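Local coordinates for protein phycocyanobilin lyase subunit alpha (Nostoc sp. PCC 7120, PDB 5N3U) that forms a lyase with its partner subunit CpcF that is probably required for attaching the bilin chromophore to the phycocyanin alpha subunit CpcA, at residues A[68-80]-A[99-111]. Sequence-based numbering, arbitrary orientation.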
loop_
_atom_site.group_PDB
_atom_site.type_symbol
_atom_site.label_atom_id
_atom_site.label_comp_id
_atom_site.label_asym_id
_atom_site.label_seq_id
_atom_site.Cartn_x
_atom_site.Cartn_y
_atom_site.Cartn_z
ATOM N N LEU A 68 22.587 6.745 -21.740
ATOM C CA LEU A 68 22.232 7.604 -22.890
ATOM C C LEU A 68 22.205 9.049 -22.518
ATOM O O LEU A 68 21.303 9.749 -22.963
ATOM C CB LEU A 68 20.820 7.269 -23.430
ATOM C CG LEU A 68 20.576 5.805 -23.783
ATOM C CD1 LEU A 68 19.125 5.643 -24.228
ATOM C CD2 LEU A 68 21.533 5.361 -24.888
ATOM N N GLY A 69 23.126 9.471 -21.671
ATOM C CA GLY A 69 23.195 10.834 -21.192
ATOM C C GLY A 69 21.997 11.369 -20.397
ATOM O O GLY A 69 21.855 12.594 -20.202
ATOM N N GLY A 70 21.196 10.483 -19.834
ATOM C CA GLY A 70 20.126 10.911 -18.901
ATOM C C GLY A 70 20.533 11.705 -17.684
ATOM O O GLY A 70 21.704 11.659 -17.233
ATOM N N TYR A 71 19.563 12.435 -17.120
ATOM C CA TYR A 71 19.782 13.269 -15.991
ATOM C C TYR A 71 18.777 12.889 -14.900
ATOM O O TYR A 71 17.724 13.522 -14.792
ATOM C CB TYR A 71 19.524 14.714 -16.396
ATOM C CG TYR A 71 20.518 15.346 -17.361
ATOM C CD1 TYR A 71 20.322 15.283 -18.722
ATOM C CD2 TYR A 71 21.588 16.142 -16.876
ATOM C CE1 TYR A 71 21.183 15.925 -19.594
ATOM C CE2 TYR A 71 22.476 16.750 -17.717
ATOM C CZ TYR A 71 22.270 16.642 -19.062
ATOM O OH TYR A 71 23.135 17.205 -19.922
ATOM N N PRO A 72 19.075 11.862 -14.073
ATOM C CA PRO A 72 18.093 11.408 -13.059
ATOM C C PRO A 72 17.553 12.479 -12.113
ATOM O O PRO A 72 16.395 12.499 -11.804
ATOM C CB PRO A 72 18.868 10.358 -12.255
ATOM C CG PRO A 72 19.849 9.816 -13.235
ATOM C CD PRO A 72 20.262 10.984 -14.114
ATOM N N LEU A 73 18.380 13.333 -11.593
ATOM C CA LEU A 73 17.849 14.298 -10.659
ATOM C C LEU A 73 16.993 15.329 -11.411
ATOM O O LEU A 73 16.037 15.829 -10.840
ATOM C CB LEU A 73 18.989 15.013 -9.832
ATOM C CG LEU A 73 18.511 16.046 -8.833
ATOM C CD1 LEU A 73 17.676 15.349 -7.777
ATOM C CD2 LEU A 73 19.687 16.827 -8.102
ATOM N N ARG A 74 17.342 15.669 -12.637
ATOM C CA ARG A 74 16.506 16.628 -13.362
ATOM C C ARG A 74 15.102 16.023 -13.582
ATOM O O ARG A 74 14.117 16.694 -13.428
ATOM C CB ARG A 74 17.076 16.979 -14.698
ATOM C CG ARG A 74 18.303 17.848 -14.609
ATOM C CD ARG A 74 18.686 18.322 -15.991
ATOM N NE ARG A 74 20.035 18.867 -15.960
ATOM C CZ ARG A 74 20.581 19.584 -16.919
ATOM N NH1 ARG A 74 19.881 19.899 -18.006
ATOM N NH2 ARG A 74 21.843 19.991 -16.779
ATOM N N ARG A 75 15.052 14.744 -13.890
ATOM C CA ARG A 75 13.766 14.090 -14.051
ATOM C C ARG A 75 12.907 14.157 -12.807
ATOM O O ARG A 75 11.774 14.533 -12.840
ATOM C CB ARG A 75 13.991 12.609 -14.439
ATOM C CG ARG A 75 14.742 12.391 -15.709
ATOM C CD ARG A 75 15.147 10.900 -15.807
ATOM N NE ARG A 75 15.913 10.648 -17.045
ATOM C CZ ARG A 75 16.397 9.453 -17.381
ATOM N NH1 ARG A 75 16.192 8.432 -16.582
ATOM N NH2 ARG A 75 17.078 9.264 -18.520
ATOM N N ASN A 76 13.444 13.803 -11.666
ATOM C CA ASN A 76 12.693 13.804 -10.450
ATOM C C ASN A 76 12.316 15.196 -9.953
ATOM O O ASN A 76 11.238 15.393 -9.459
ATOM C CB ASN A 76 13.510 13.117 -9.324
ATOM C CG ASN A 76 13.234 11.643 -9.263
ATOM O OD1 ASN A 76 12.593 11.062 -10.201
ATOM N ND2 ASN A 76 13.661 11.031 -8.189
ATOM N N ALA A 77 13.189 16.137 -10.199
ATOM C CA ALA A 77 12.893 17.566 -9.877
ATOM C C ALA A 77 11.797 18.111 -10.729
ATOM O O ALA A 77 10.883 18.793 -10.227
ATOM C CB ALA A 77 14.154 18.425 -9.997
ATOM N N ALA A 78 11.880 17.867 -12.019
ATOM C CA ALA A 78 10.812 18.242 -12.904
ATOM C C ALA A 78 9.443 17.677 -12.507
ATOM O O ALA A 78 8.470 18.387 -12.489
ATOM C CB ALA A 78 11.157 17.885 -14.329
ATOM N N ARG A 79 9.403 16.407 -12.165
ATOM C CA ARG A 79 8.159 15.714 -11.769
ATOM C C ARG A 79 7.642 16.312 -10.474
ATOM O O ARG A 79 6.473 16.651 -10.352
ATOM C CB ARG A 79 8.411 14.241 -11.508
ATOM C CG ARG A 79 8.797 13.378 -12.656
ATOM C CD ARG A 79 9.208 11.887 -12.318
ATOM N NE ARG A 79 9.695 11.221 -13.557
ATOM C CZ ARG A 79 10.811 10.518 -13.722
ATOM N NH1 ARG A 79 11.661 10.272 -12.716
ATOM N NH2 ARG A 79 11.064 9.977 -14.915
ATOM N N ALA A 80 8.530 16.532 -9.511
ATOM C CA ALA A 80 8.145 17.139 -8.248
ATOM C C ALA A 80 7.509 18.526 -8.413
ATOM O O ALA A 80 6.435 18.806 -7.786
ATOM C CB ALA A 80 9.355 17.231 -7.321
ATOM N N CYS A 99 15.689 19.714 -23.310
ATOM C CA CYS A 99 16.720 18.858 -22.761
ATOM C C CYS A 99 16.916 17.657 -23.688
ATOM O O CYS A 99 15.928 17.060 -24.161
ATOM C CB CYS A 99 16.312 18.314 -21.380
ATOM S SG CYS A 99 17.697 17.369 -20.571
ATOM N N PRO A 100 18.186 17.230 -23.900
ATOM C CA PRO A 100 18.357 16.073 -24.702
ATOM C C PRO A 100 17.819 14.791 -24.143
ATOM O O PRO A 100 17.527 13.901 -24.938
ATOM C CB PRO A 100 19.906 15.921 -24.856
ATOM C CG PRO A 100 20.460 17.187 -24.476
ATOM C CD PRO A 100 19.494 17.860 -23.544
ATOM N N ASP A 101 17.622 14.694 -22.826
ATOM C CA ASP A 101 17.108 13.484 -22.223
ATOM C C ASP A 101 15.562 13.453 -22.392
ATOM O O ASP A 101 14.838 14.299 -21.841
ATOM C CB ASP A 101 17.457 13.537 -20.749
ATOM C CG ASP A 101 16.918 12.368 -19.951
ATOM O OD1 ASP A 101 16.223 11.472 -20.488
ATOM O OD2 ASP A 101 17.191 12.346 -18.709
ATOM N N PHE A 102 15.091 12.446 -23.118
ATOM C CA PHE A 102 13.673 12.270 -23.350
ATOM C C PHE A 102 12.837 12.351 -22.079
ATOM O O PHE A 102 11.751 12.988 -22.062
ATOM C CB PHE A 102 13.403 10.937 -24.126
ATOM C CG PHE A 102 11.953 10.577 -24.192
ATOM C CD1 PHE A 102 11.354 9.882 -23.156
ATOM C CD2 PHE A 102 11.153 10.944 -25.299
ATOM C CE1 PHE A 102 10.024 9.578 -23.162
ATOM C CE2 PHE A 102 9.789 10.556 -25.354
ATOM C CZ PHE A 102 9.185 9.975 -24.252
ATOM N N TYR A 103 13.332 11.710 -21.030
ATOM C CA TYR A 103 12.577 11.543 -19.804
ATOM C C TYR A 103 12.496 12.880 -19.015
ATOM O O TYR A 103 11.537 13.108 -18.326
ATOM C CB TYR A 103 13.117 10.412 -18.952
ATOM C CG TYR A 103 12.867 9.099 -19.600
ATOM C CD1 TYR A 103 11.564 8.572 -19.610
ATOM C CD2 TYR A 103 13.874 8.424 -20.278
ATOM C CE1 TYR A 103 11.272 7.369 -20.321
ATOM C CE2 TYR A 103 13.617 7.217 -20.931
ATOM C CZ TYR A 103 12.311 6.723 -20.951
ATOM O OH TYR A 103 12.017 5.569 -21.617
ATOM N N VAL A 104 13.437 13.765 -19.213
ATOM C CA VAL A 104 13.305 15.159 -18.704
ATOM C C VAL A 104 12.205 15.910 -19.465
ATOM O O VAL A 104 11.422 16.572 -18.864
ATOM C CB VAL A 104 14.621 15.909 -18.789
ATOM C CG1 VAL A 104 14.410 17.359 -18.458
ATOM C CG2 VAL A 104 15.597 15.324 -17.809
ATOM N N ARG A 105 12.232 15.833 -20.777
ATOM C CA ARG A 105 11.195 16.448 -21.620
ATOM C C ARG A 105 9.825 15.970 -21.215
ATOM O O ARG A 105 8.875 16.765 -21.064
ATOM C CB ARG A 105 11.458 16.243 -23.119
ATOM C CG ARG A 105 12.835 16.721 -23.596
ATOM C CD ARG A 105 12.919 17.003 -25.115
ATOM N NE ARG A 105 12.727 15.837 -25.962
ATOM C CZ ARG A 105 13.604 14.865 -26.121
ATOM N NH1 ARG A 105 14.771 14.905 -25.466
ATOM N NH2 ARG A 105 13.312 13.847 -26.902
ATOM N N GLU A 106 9.728 14.702 -20.982
ATOM C CA GLU A 106 8.437 14.071 -20.593
ATOM C C GLU A 106 7.963 14.579 -19.245
ATOM O O GLU A 106 6.823 14.950 -19.052
ATOM C CB GLU A 106 8.579 12.537 -20.539
ATOM C CG GLU A 106 7.228 11.865 -20.403
ATOM C CD GLU A 106 7.316 10.354 -20.529
ATOM O OE1 GLU A 106 8.136 9.737 -19.783
ATOM O OE2 GLU A 106 6.597 9.815 -21.417
ATOM N N ALA A 107 8.859 14.547 -18.271
ATOM C CA ALA A 107 8.541 15.016 -16.949
ATOM C C ALA A 107 8.138 16.469 -16.944
ATOM O O ALA A 107 7.184 16.829 -16.283
ATOM C CB ALA A 107 9.760 14.836 -16.038
ATOM N N ALA A 108 8.816 17.277 -17.753
ATOM C CA ALA A 108 8.512 18.713 -17.840
ATOM C C ALA A 108 7.178 18.982 -18.467
ATOM O O ALA A 108 6.374 19.774 -17.993
ATOM C CB ALA A 108 9.585 19.471 -18.627
ATOM N N ALA A 109 6.900 18.295 -19.538
ATOM C CA ALA A 109 5.597 18.421 -20.169
ATOM C C ALA A 109 4.475 17.978 -19.251
ATOM O O ALA A 109 3.441 18.641 -19.231
ATOM C CB ALA A 109 5.570 17.630 -21.455
ATOM N N GLN A 110 4.667 16.898 -18.493
ATOM C CA GLN A 110 3.625 16.479 -17.545
ATOM C C GLN A 110 3.419 17.550 -16.456
ATOM O O GLN A 110 2.267 17.917 -16.118
ATOM C CB GLN A 110 3.997 15.166 -16.866
ATOM C CG GLN A 110 3.930 13.987 -17.792
ATOM C CD GLN A 110 4.674 12.733 -17.230
ATOM O OE1 GLN A 110 5.497 12.801 -16.291
ATOM N NE2 GLN A 110 4.428 11.593 -17.874
ATOM N N SER A 111 4.521 18.108 -15.964
ATOM C CA SER A 111 4.372 19.153 -14.943
ATOM C C SER A 111 3.768 20.442 -15.493
ATOM O O SER A 111 2.969 21.043 -14.845
ATOM C CB SER A 111 5.753 19.387 -14.325
ATOM O OG SER A 111 6.048 18.226 -13.575
HETATM O O HOH W 1 9.829 11.123 -17.274
HETATM O O HOH W 2 7.667 11.350 -15.583
#
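Asp-101 OD2 is gripped by two strong donors: Arg-75 NE at 2.7 Å, on its syn lone pair and near the guanidinium plane, and the backbone N of Tyr-71 at 2.9 Å, on the anti side and tilted from the carboxylate plane. Arg-75 NH2 adds only weak bonds to both carboxylate oxygens, whose plane is turned 60° from the guanidinium. Asp-101 is also the N-cap of helix 102-115: its chi1 of 177° carries the carboxylate across to Arg-75, and OD1 still accepts from Tyr-103 N at 3.0 Å. Tyr-103 CB lies over one face of the Arg-75 guanidinium, while Arg-75 NH1 forms a salt bridge with Asp-96 of the CpcF subunit. Replacing Asp-101 by an alanine is likely to leave the buried Arg-75 without this counter-charge, the Tyr-71 N-H without its acceptor and the start of helix 102-115 without its side-chain cap. Farther along, Val-104 CG2 rests on Arg-75 CG (3.7 Å), and Ala-78 CB meets Ala-107 CB (3.8 Å), small residues that let the nearly parallel axes come within 8.0 Å. Ser-111 OG donates to Ala-78 O at 2.7 Å, and two waters link Arg-79 to helix 102-115. In this HEAT-repeat stack, one carboxylate thus ties together two helix starts and an arginine shared with CpcF.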